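Local atomic coordinates of CdnC (Chryseobacterium gregarium DSM 19109, PDB entry 7MGV), a protein that installs single and bicyclic omega-ester macrocycles in a ribosomally made precursor peptide, probably driven by ATP as in other ATP-grasp ligases. Residues N22-D32 / S85-R95; R237-V245 / I286-D296. All blocks are in the same frame, centred on the assembly; numbering follows the deposited sequence.

The two contacts come one after the other along the chain: both segments of interaction 1 precede those of interaction 2. Their centres lie about 21 Å apart, and their nearest atoms stay about 8 Å from each other without touching. They belong to different sheets. Interaction 1 pairs two strands of the parallel sheet in the MvdD pre-ATP grasp region. Interaction 2 packs helix 280-293 on an antiparallel sheet whose strand 234-241 carries E235 of the ADP pocket. The chain beyond helix 332-341 reaches both contacts: R347 touches T91 and D296, and R348 forms salt bridges with D291 and D296. The pre-ATP grasp core and the nucleotide-binding part therefore share this late segment as a neighbour.

Interaction 1 of 2, residues N22-D32 / S85-R95; sequences NKILIITHTAD and SLEDISTVWYR
Strands 22-28 and 91-94 run parallel, with L25 beside V92 and I27 beside Y94; their axes come within 4.6 Å at an angle of 13°. L25 N bonds to T91 O and I27 N to W93 O. L25 O takes the N-H of W93 at 2.7 Å, and a weak bond from R95 N to I27 O ends the series.

On one face of the pair, L25 and V92 lie side by side, with L25 CD2 3.7 Å from V92 CG2. L25 also reaches I89 through CB and L86 through CD1. Further along, CB and CG2 of I27 meet the CD1 edge of the Y94 ring. On the other face, I26 CD1 comes in at the edge of the W93 ring, 3.8 Å from CE3.

Polar groups hold the two ends. K23 turns its chain at chi3 (-72°), bringing NZ within bonding distance of two acceptors: D88 OD1 at 2.6 Å, in a salt bridge, and S85 O at 2.7 Å. K23 O is gripped twice by S90, by its N in the carbonyl plane and by its OG at 2.7 Å, 54° out of that plane. At the far end, D32 OD2 sits over one face of the R95 guanidinium, 3.8 Å from NE. This long salt bridge rests on charge alone, and the stronger partner of R95 is E320.

Helix 35-46 packs on I24, I26 and W93, and helix 110-130 on I27 and Y94. A parallel sheet of order 48-54, 22-28, 91-94, 134-136, with helices on both faces, is characteristic of a Rossmann-like alpha/beta fold, here in the pre-ATP grasp domain.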
loop_
_atom_site.group_PDB
_atom_site.type_symbol
_atom_site.label_atom_id
_atom_site.label_comp_id
_atom_site.label_asym_id
_atom_site.label_seq_id
_atom_site.Cartn_x
_atom_site.Cartn_y
_atom_site.Cartn_z
ATOM N N ASN A 22 1.638 -27.944 13.095
ATOM C CA ASN A 22 1.533 -26.864 12.123
ATOM C C ASN A 22 1.427 -25.523 12.839
ATOM O O ASN A 22 0.576 -25.339 13.715
ATOM C CB ASN A 22 0.324 -27.081 11.215
ATOM C CG ASN A 22 0.713 -27.596 9.844
ATOM O OD1 ASN A 22 1.782 -28.179 9.667
ATOM N ND2 ASN A 22 -0.157 -27.383 8.864
ATOM N N LYS A 23 2.294 -24.588 12.466
ATOM C CA LYS A 23 2.381 -23.291 13.123
ATOM C C LYS A 23 1.642 -22.234 12.314
ATOM O O LYS A 23 1.772 -22.171 11.087
ATOM C CB LYS A 23 3.841 -22.879 13.316
ATOM C CG LYS A 23 4.592 -23.743 14.313
ATOM C CD LYS A 23 5.999 -23.225 14.546
ATOM C CE LYS A 23 6.885 -23.482 13.341
ATOM N NZ LYS A 23 8.282 -23.030 13.580
ATOM N N ILE A 24 0.869 -21.404 13.010
ATOM C CA ILE A 24 0.046 -20.371 12.392
ATOM C C ILE A 24 0.401 -19.039 13.040
ATOM O O ILE A 24 0.131 -18.831 14.229
ATOM C CB ILE A 24 -1.453 -20.663 12.534
ATOM C CG1 ILE A 24 -1.816 -21.948 11.788
ATOM C CG2 ILE A 24 -2.276 -19.485 12.028
ATOM C CD1 ILE A 24 -3.283 -22.291 11.843
ATOM N N LEU A 25 1.001 -18.141 12.263
ATOM C CA LEU A 25 1.343 -16.814 12.755
ATOM C C LEU A 25 0.121 -15.907 12.706
ATOM O O LEU A 25 -0.579 -15.849 11.690
ATOM C CB LEU A 25 2.480 -16.217 11.928
ATOM C CG LEU A 25 3.027 -14.873 12.410
ATOM C CD1 LEU A 25 3.780 -15.034 13.723
ATOM C CD2 LEU A 25 3.917 -14.247 11.347
ATOM N N ILE A 26 -0.141 -15.204 13.804
ATOM C CA ILE A 26 -1.252 -14.265 13.898
ATOM C C ILE A 26 -0.705 -12.911 14.324
ATOM O O ILE A 26 -0.026 -12.807 15.353
ATOM C CB ILE A 26 -2.332 -14.749 14.882
ATOM C CG1 ILE A 26 -2.970 -16.048 14.383
ATOM C CG2 ILE A 26 -3.389 -13.673 15.078
ATOM C CD1 ILE A 26 -4.148 -16.505 15.215
ATOM N N ILE A 27 -1.002 -11.881 13.537
ATOM C CA ILE A 27 -0.576 -10.516 13.820
ATOM C C ILE A 27 -1.745 -9.771 14.453
ATOM O O ILE A 27 -2.829 -9.686 13.862
ATOM C CB ILE A 27 -0.096 -9.803 12.546
ATOM C CG1 ILE A 27 0.850 -10.705 11.751
ATOM C CG2 ILE A 27 0.576 -8.483 12.896
ATOM C CD1 ILE A 27 2.185 -10.937 12.421
ATOM N N THR A 28 -1.526 -9.229 15.644
ATOM C CA THR A 28 -2.553 -8.493 16.375
ATOM C C THR A 28 -1.867 -7.390 17.179
ATOM O O THR A 28 -0.708 -7.053 16.932
ATOM C CB THR A 28 -3.367 -9.437 17.279
ATOM O OG1 THR A 28 -2.503 -10.437 17.834
ATOM C CG2 THR A 28 -4.492 -10.103 16.505
ATOM N N HIS A 29 -2.599 -6.821 18.135
ATOM C CA HIS A 29 -2.047 -5.906 19.122
ATOM C C HIS A 29 -2.506 -6.356 20.504
ATOM O O HIS A 29 -3.359 -7.236 20.644
ATOM C CB HIS A 29 -2.459 -4.452 18.845
ATOM C CG HIS A 29 -3.936 -4.220 18.890
ATOM N ND1 HIS A 29 -4.551 -3.531 19.913
ATOM C CD2 HIS A 29 -4.921 -4.581 18.034
ATOM C CE1 HIS A 29 -5.851 -3.477 19.685
ATOM N NE2 HIS A 29 -6.103 -4.108 18.552
ATOM N N THR A 30 -1.923 -5.741 21.535
ATOM C CA THR A 30 -2.152 -6.205 22.900
ATOM C C THR A 30 -3.600 -6.021 23.340
ATOM O O THR A 30 -4.118 -6.845 24.103
ATOM C CB THR A 30 -1.219 -5.480 23.868
ATOM O OG1 THR A 30 -1.387 -4.065 23.726
ATOM C CG2 THR A 30 0.228 -5.849 23.585
ATOM N N ALA A 31 -4.269 -4.962 22.883
ATOM C CA ALA A 31 -5.626 -4.710 23.353
ATOM C C ALA A 31 -6.622 -5.701 22.765
ATOM O O ALA A 31 -7.633 -6.012 23.406
ATOM C CB ALA A 31 -6.042 -3.274 23.034
ATOM N N ASP A 32 -6.364 -6.209 21.560
ATOM C CA ASP A 32 -7.218 -7.231 20.956
ATOM C C ASP A 32 -6.756 -8.594 21.452
ATOM O O ASP A 32 -5.753 -9.137 20.981
ATOM C CB ASP A 32 -7.183 -7.160 19.433
ATOM C CG ASP A 32 -7.786 -8.398 18.780
ATOM O OD1 ASP A 32 -8.884 -8.823 19.200
ATOM O OD2 ASP A 32 -7.160 -8.944 17.846
ATOM N N SER A 85 10.474 -19.804 15.756
ATOM C CA SER A 85 11.025 -19.624 14.421
ATOM C C SER A 85 9.877 -19.615 13.421
ATOM O O SER A 85 8.963 -20.439 13.507
ATOM C CB SER A 85 12.033 -20.730 14.082
ATOM O OG SER A 85 11.445 -21.732 13.277
ATOM N N LEU A 86 9.914 -18.674 12.476
ATOM C CA LEU A 86 8.759 -18.400 11.634
ATOM C C LEU A 86 8.939 -18.772 10.169
ATOM O O LEU A 86 7.957 -18.740 9.421
ATOM C CB LEU A 86 8.386 -16.914 11.714
ATOM C CG LEU A 86 8.190 -16.343 13.119
ATOM C CD1 LEU A 86 7.977 -14.844 13.044
ATOM C CD2 LEU A 86 7.022 -17.023 13.817
ATOM N N GLU A 87 10.153 -19.116 9.731
ATOM C CA GLU A 87 10.374 -19.427 8.322
ATOM C C GLU A 87 9.632 -20.676 7.864
ATOM O O GLU A 87 9.603 -20.948 6.659
ATOM C CB GLU A 87 11.870 -19.586 8.047
ATOM C CG GLU A 87 12.472 -20.876 8.582
ATOM C CD GLU A 87 12.694 -20.842 10.082
ATOM O OE1 GLU A 87 12.194 -21.747 10.780
ATOM O OE2 GLU A 87 13.368 -19.907 10.565
ATOM N N ASP A 88 9.035 -21.437 8.782
ATOM C CA ASP A 88 8.326 -22.665 8.449
ATOM C C ASP A 88 6.869 -22.623 8.902
ATOM O O ASP A 88 6.264 -23.664 9.161
ATOM C CB ASP A 88 9.035 -23.876 9.055
ATOM C CG ASP A 88 9.135 -23.792 10.565
ATOM O OD1 ASP A 88 9.102 -22.666 11.102
ATOM O OD2 ASP A 88 9.247 -24.853 11.214
ATOM N N ILE A 89 6.294 -21.422 9.009
ATOM C CA ILE A 89 4.886 -21.314 9.365
ATOM C C ILE A 89 4.030 -21.873 8.235
ATOM O O ILE A 89 4.387 -21.793 7.051
ATOM C CB ILE A 89 4.502 -19.856 9.678
ATOM C CG1 ILE A 89 4.864 -18.940 8.507
ATOM C CG2 ILE A 89 5.166 -19.388 10.965
ATOM C CD1 ILE A 89 4.230 -17.568 8.587
ATOM N N SER A 90 2.885 -22.454 8.601
ATOM C CA SER A 90 1.988 -23.000 7.590
ATOM C C SER A 90 1.160 -21.902 6.934
ATOM O O SER A 90 1.030 -21.872 5.705
ATOM C CB SER A 90 1.081 -24.066 8.206
ATOM O OG SER A 90 0.300 -23.530 9.259
ATOM N N THR A 91 0.585 -21.003 7.732
ATOM C CA THR A 91 -0.111 -19.828 7.227
ATOM C C THR A 91 0.183 -18.647 8.137
ATOM O O THR A 91 0.741 -18.794 9.227
ATOM C CB THR A 91 -1.632 -20.028 7.141
ATOM O OG1 THR A 91 -2.182 -20.097 8.461
ATOM C CG2 THR A 91 -1.986 -21.287 6.369
ATOM N N VAL A 92 -0.205 -17.462 7.674
ATOM C CA VAL A 92 -0.159 -16.244 8.471
ATOM C C VAL A 92 -1.525 -15.579 8.394
ATOM O O VAL A 92 -2.184 -15.612 7.349
ATOM C CB VAL A 92 0.957 -15.285 7.998
ATOM C CG1 VAL A 92 0.715 -14.829 6.565
ATOM C CG2 VAL A 92 1.073 -14.088 8.933
ATOM N N TRP A 93 -1.966 -15.005 9.510
ATOM C CA TRP A 93 -3.191 -14.211 9.559
ATOM C C TRP A 93 -2.801 -12.812 10.019
ATOM O O TRP A 93 -2.559 -12.586 11.210
ATOM C CB TRP A 93 -4.234 -14.832 10.483
ATOM C CG TRP A 93 -5.502 -14.030 10.554
ATOM C CD1 TRP A 93 -5.974 -13.160 9.614
ATOM C CD2 TRP A 93 -6.455 -14.019 11.623
ATOM N NE1 TRP A 93 -7.161 -12.610 10.030
ATOM C CE2 TRP A 93 -7.479 -13.121 11.260
ATOM C CE3 TRP A 93 -6.543 -14.682 12.852
ATOM C CZ2 TRP A 93 -8.577 -12.869 12.081
ATOM C CZ3 TRP A 93 -7.634 -14.430 13.665
ATOM C CH2 TRP A 93 -8.636 -13.531 13.275
ATOM N N TYR A 94 -2.738 -11.878 9.078
ATOM C CA TYR A 94 -2.362 -10.497 9.364
ATOM C C TYR A 94 -3.638 -9.678 9.520
ATOM O O TYR A 94 -4.259 -9.279 8.531
ATOM C CB TYR A 94 -1.463 -9.942 8.264
ATOM C CG TYR A 94 -1.191 -8.455 8.368
ATOM C CD1 TYR A 94 -0.975 -7.849 9.599
ATOM C CD2 TYR A 94 -1.146 -7.660 7.231
ATOM C CE1 TYR A 94 -0.728 -6.493 9.694
ATOM C CE2 TYR A 94 -0.900 -6.304 7.316
ATOM C CZ TYR A 94 -0.691 -5.725 8.549
ATOM O OH TYR A 94 -0.445 -4.376 8.637
ATOM N N ARG A 95 -4.033 -9.441 10.767
ATOM C CA ARG A 95 -5.049 -8.441 11.059
ATOM C C ARG A 95 -4.397 -7.068 11.000
ATOM O O ARG A 95 -3.390 -6.826 11.674
ATOM C CB ARG A 95 -5.673 -8.694 12.430
ATOM C CG ARG A 95 -6.040 -10.150 12.674
ATOM C CD ARG A 95 -6.920 -10.308 13.902
ATOM N NE ARG A 95 -7.751 -9.131 14.139
ATOM C CZ ARG A 95 -9.056 -9.177 14.385
ATOM N NH1 ARG A 95 -9.685 -10.344 14.428
ATOM N NH2 ARG A 95 -9.734 -8.056 14.590
#

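Interaction 2 of 2, residues R237-V245 / I286-D296; sequences RITVVGRDV and ILELLDVYHVD
V240 and I238 lie on a beta-hairpin that packs against helix 280-293, a helix-on-sheet layer in the ATP-grasp part of the protein. The hairpin joins strands 234-241 and 244-251 through a type II' turn from V241 to D244. Strand 237-241 and helix 286-293 pass 10.1 Å apart at their axes, with 52° between their directions.

V240 is central to the apolar layer. V240 CG2 lies 3.5 Å from I286 CG2 and 3.7 Å from L290 CD1. V240 and L290 meet end-on, tip to tip, whereas I286 slants past V240. Two residues earlier in the strand, I238 CD1 meets I286 CD1 at 3.9 Å. Strand 297-304 borders this layer, since I300 touches both V240 and I286.

L287 packs against the turn and the second strand. L287 CD2 is 4.0 Å from V245 CG2 and also approaches R243 CA. The other methyl, L287 CD1, is 3.5 Å from R243 NH2. The R243 chain bends at chi3 (64°), and one face of its guanidinium comes over L287 CG. The edge of the same group faces the D291 carboxylate, with R243 NH1 4.0 Å from D291 OD1. That is beyond a salt bridge; D291 is paired with R348.

A Schellman motif at H294 ends the helix, with V295 N bonded to L290 O. The chain then turns back to the hairpin. The D296 carboxylate bonds to Y134 and forms a salt bridge with R348. The backbone of D296 meets the turn directly: G242, with positive phi, gives its N-H to D296 O at 2.7 Å, almost straight at 169°.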
loop_
_atom_site.group_PDB
_atom_site.type_symbol
_atom_site.label_atom_id
_atom_site.label_comp_id
_atom_site.label_asym_id
_atom_site.label_seq_id
_atom_site.Cartn_x
_atom_site.Cartn_y
_atom_site.Cartn_z
ATOM N N ARG A 237 -24.852 -6.512 6.994
ATOM C CA ARG A 237 -23.427 -6.774 7.152
ATOM C C ARG A 237 -23.169 -8.224 6.773
ATOM O O ARG A 237 -23.785 -9.134 7.338
ATOM C CB ARG A 237 -22.957 -6.522 8.587
ATOM C CG ARG A 237 -23.278 -5.145 9.131
ATOM C CD ARG A 237 -22.135 -4.174 8.904
ATOM N NE ARG A 237 -22.614 -2.811 8.692
ATOM C CZ ARG A 237 -22.392 -1.800 9.527
ATOM N NH1 ARG A 237 -21.692 -1.994 10.637
ATOM N NH2 ARG A 237 -22.867 -0.593 9.252
ATOM N N ILE A 238 -22.259 -8.446 5.831
ATOM C CA ILE A 238 -21.960 -9.785 5.339
ATOM C C ILE A 238 -20.489 -10.067 5.604
ATOM O O ILE A 238 -19.609 -9.423 5.019
ATOM C CB ILE A 238 -22.293 -9.940 3.850
ATOM C CG1 ILE A 238 -23.754 -9.568 3.594
ATOM C CG2 ILE A 238 -22.019 -11.360 3.395
ATOM C CD1 ILE A 238 -24.076 -9.312 2.139
ATOM N N THR A 239 -20.219 -11.021 6.489
ATOM C CA THR A 239 -18.866 -11.489 6.757
ATOM C C THR A 239 -18.609 -12.736 5.921
ATOM O O THR A 239 -19.362 -13.711 6.003
ATOM C CB THR A 239 -18.666 -11.785 8.244
ATOM O OG1 THR A 239 -19.236 -10.728 9.026
ATOM C CG2 THR A 239 -17.185 -11.906 8.568
ATOM N N VAL A 240 -17.554 -12.701 5.117
ATOM C CA VAL A 240 -17.185 -13.808 4.246
ATOM C C VAL A 240 -15.830 -14.326 4.696
ATOM O O VAL A 240 -14.850 -13.569 4.729
ATOM C CB VAL A 240 -17.144 -13.388 2.770
ATOM C CG1 VAL A 240 -17.111 -14.617 1.874
ATOM C CG2 VAL A 240 -18.335 -12.513 2.446
ATOM N N VAL A 241 -15.783 -15.609 5.049
ATOM C CA VAL A 241 -14.551 -16.309 5.400
ATOM C C VAL A 241 -14.406 -17.443 4.392
ATOM O O VAL A 241 -15.084 -18.473 4.500
ATOM C CB VAL A 241 -14.568 -16.840 6.837
ATOM C CG1 VAL A 241 -13.218 -17.452 7.190
ATOM C CG2 VAL A 241 -14.934 -15.731 7.814
ATOM N N GLY A 242 -13.525 -17.262 3.413
ATOM C CA GLY A 242 -13.419 -18.214 2.327
ATOM C C GLY A 242 -14.690 -18.243 1.505
ATOM O O GLY A 242 -15.022 -17.265 0.829
ATOM N N ARG A 243 -15.413 -19.360 1.559
ATOM C CA ARG A 243 -16.718 -19.472 0.921
ATOM C C ARG A 243 -17.850 -19.537 1.937
ATOM O O ARG A 243 -18.994 -19.819 1.563
ATOM C CB ARG A 243 -16.753 -20.689 -0.006
ATOM C CG ARG A 243 -15.617 -20.711 -1.021
ATOM C CD ARG A 243 -15.890 -21.680 -2.160
ATOM N NE ARG A 243 -17.054 -21.293 -2.953
ATOM C CZ ARG A 243 -17.029 -20.393 -3.931
ATOM N NH1 ARG A 243 -15.897 -19.776 -4.243
ATOM N NH2 ARG A 243 -18.139 -20.107 -4.599
ATOM N N ASP A 244 -17.561 -19.279 3.211
ATOM C CA ASP A 244 -18.581 -19.232 4.252
ATOM C C ASP A 244 -19.131 -17.814 4.341
ATOM O O ASP A 244 -18.377 -16.863 4.577
ATOM C CB ASP A 244 -18.007 -19.674 5.598
ATOM C CG ASP A 244 -17.541 -21.117 5.586
ATOM O OD1 ASP A 244 -17.684 -21.781 4.539
ATOM O OD2 ASP A 244 -17.029 -21.587 6.625
ATOM N N VAL A 245 -20.441 -17.677 4.155
ATOM C CA VAL A 245 -21.114 -16.385 4.109
ATOM C C VAL A 245 -22.023 -16.277 5.325
ATOM O O VAL A 245 -22.896 -17.130 5.534
ATOM C CB VAL A 245 -21.914 -16.215 2.809
ATOM C CG1 VAL A 245 -22.646 -14.885 2.806
ATOM C CG2 VAL A 245 -21.000 -16.338 1.598
ATOM N N ILE A 286 -21.369 -11.820 -4.065
ATOM C CA ILE A 286 -20.433 -11.575 -2.966
ATOM C C ILE A 286 -19.212 -12.484 -3.097
ATOM O O ILE A 286 -18.055 -12.040 -2.993
ATOM C CB ILE A 286 -21.140 -11.777 -1.614
ATOM C CG1 ILE A 286 -22.189 -10.687 -1.379
ATOM C CG2 ILE A 286 -20.129 -11.804 -0.491
ATOM C CD1 ILE A 286 -21.624 -9.389 -0.850
ATOM N N LEU A 287 -19.459 -13.780 -3.308
ATOM C CA LEU A 287 -18.359 -14.716 -3.509
ATOM C C LEU A 287 -17.537 -14.336 -4.735
ATOM O O LEU A 287 -16.308 -14.465 -4.732
ATOM C CB LEU A 287 -18.896 -16.142 -3.633
ATOM C CG LEU A 287 -19.458 -16.748 -2.345
ATOM C CD1 LEU A 287 -20.224 -18.026 -2.639
ATOM C CD2 LEU A 287 -18.344 -17.006 -1.343
ATOM N N GLU A 288 -18.196 -13.841 -5.785
ATOM C CA GLU A 288 -17.467 -13.400 -6.969
ATOM C C GLU A 288 -16.620 -12.165 -6.686
ATOM O O GLU A 288 -15.539 -12.016 -7.262
ATOM C CB GLU A 288 -18.439 -13.123 -8.113
ATOM C CG GLU A 288 -17.760 -12.815 -9.433
ATOM C CD GLU A 288 -18.724 -12.836 -10.600
ATOM O OE1 GLU A 288 -18.340 -12.382 -11.698
ATOM O OE2 GLU A 288 -19.867 -13.305 -10.416
ATOM N N LEU A 289 -17.094 -11.266 -5.822
ATOM C CA LEU A 289 -16.289 -10.113 -5.432
ATOM C C LEU A 289 -15.019 -10.561 -4.721
ATOM O O LEU A 289 -13.910 -10.101 -5.039
ATOM C CB LEU A 289 -17.112 -9.181 -4.543
ATOM C CG LEU A 289 -16.412 -7.964 -3.934
ATOM C CD1 LEU A 289 -16.033 -6.960 -5.012
ATOM C CD2 LEU A 289 -17.297 -7.316 -2.882
ATOM N N LEU A 290 -15.164 -11.478 -3.762
ATOM C CA LEU A 290 -13.976 -12.008 -3.095
ATOM C C LEU A 290 -13.076 -12.763 -4.068
ATOM O O LEU A 290 -11.852 -12.778 -3.895
ATOM C CB LEU A 290 -14.373 -12.904 -1.923
ATOM C CG LEU A 290 -14.624 -12.135 -0.624
ATOM C CD1 LEU A 290 -16.110 -11.859 -0.436
ATOM C CD2 LEU A 290 -14.049 -12.874 0.572
ATOM N N ASP A 291 -13.659 -13.388 -5.095
ATOM C CA ASP A 291 -12.855 -14.062 -6.110
ATOM C C ASP A 291 -12.054 -13.062 -6.933
ATOM O O ASP A 291 -10.876 -13.292 -7.230
ATOM C CB ASP A 291 -13.753 -14.897 -7.023
ATOM C CG ASP A 291 -14.252 -16.164 -6.356
ATOM O OD1 ASP A 291 -13.727 -16.519 -5.279
ATOM O OD2 ASP A 291 -15.172 -16.803 -6.909
ATOM N N VAL A 292 -12.686 -11.954 -7.323
ATOM C CA VAL A 292 -11.999 -10.929 -8.104
ATOM C C VAL A 292 -10.847 -10.342 -7.304
ATOM O O VAL A 292 -9.747 -10.131 -7.833
ATOM C CB VAL A 292 -12.990 -9.839 -8.554
ATOM C CG1 VAL A 292 -12.242 -8.633 -9.101
ATOM C CG2 VAL A 292 -13.953 -10.390 -9.597
ATOM N N TYR A 293 -11.072 -10.074 -6.016
ATOM C CA TYR A 293 -9.987 -9.554 -5.191
ATOM C C TYR A 293 -8.967 -10.623 -4.813
ATOM O O TYR A 293 -7.833 -10.276 -4.460
ATOM C CB TYR A 293 -10.548 -8.909 -3.923
ATOM C CG TYR A 293 -10.946 -7.466 -4.114
ATOM C CD1 TYR A 293 -9.985 -6.481 -4.311
ATOM C CD2 TYR A 293 -12.282 -7.085 -4.104
ATOM C CE1 TYR A 293 -10.343 -5.160 -4.487
ATOM C CE2 TYR A 293 -12.649 -5.766 -4.279
ATOM C CZ TYR A 293 -11.676 -4.808 -4.471
ATOM O OH TYR A 293 -12.035 -3.493 -4.646
ATOM N N HIS A 294 -9.339 -11.903 -4.894
ATOM C CA HIS A 294 -8.488 -13.017 -4.470
ATOM C C HIS A 294 -8.074 -12.869 -3.006
ATOM O O HIS A 294 -6.901 -12.989 -2.648
ATOM C CB HIS A 294 -7.262 -13.168 -5.377
ATOM C CG HIS A 294 -6.689 -14.551 -5.383
ATOM N ND1 HIS A 294 -7.381 -15.641 -5.868
ATOM C CD2 HIS A 294 -5.494 -15.025 -4.957
ATOM C CE1 HIS A 294 -6.635 -16.724 -5.744
ATOM N NE2 HIS A 294 -5.485 -16.378 -5.193
ATOM N N VAL A 295 -9.061 -12.596 -2.156
ATOM C CA VAL A 295 -8.884 -12.582 -0.711
ATOM C C VAL A 295 -9.892 -13.549 -0.109
ATOM O O VAL A 295 -10.924 -13.863 -0.707
ATOM C CB VAL A 295 -9.054 -11.173 -0.107
ATOM C CG1 VAL A 295 -8.091 -10.208 -0.756
ATOM C CG2 VAL A 295 -10.489 -10.693 -0.268
ATOM N N ASP A 296 -9.581 -14.026 1.095
ATOM C CA ASP A 296 -10.418 -15.011 1.765
ATOM C C ASP A 296 -11.157 -14.444 2.969
ATOM O O ASP A 296 -11.780 -15.206 3.714
ATOM C CB ASP A 296 -9.582 -16.219 2.181
ATOM C CG ASP A 296 -9.508 -17.274 1.095
ATOM O OD1 ASP A 296 -10.435 -17.327 0.258
ATOM O OD2 ASP A 296 -8.529 -18.049 1.078
#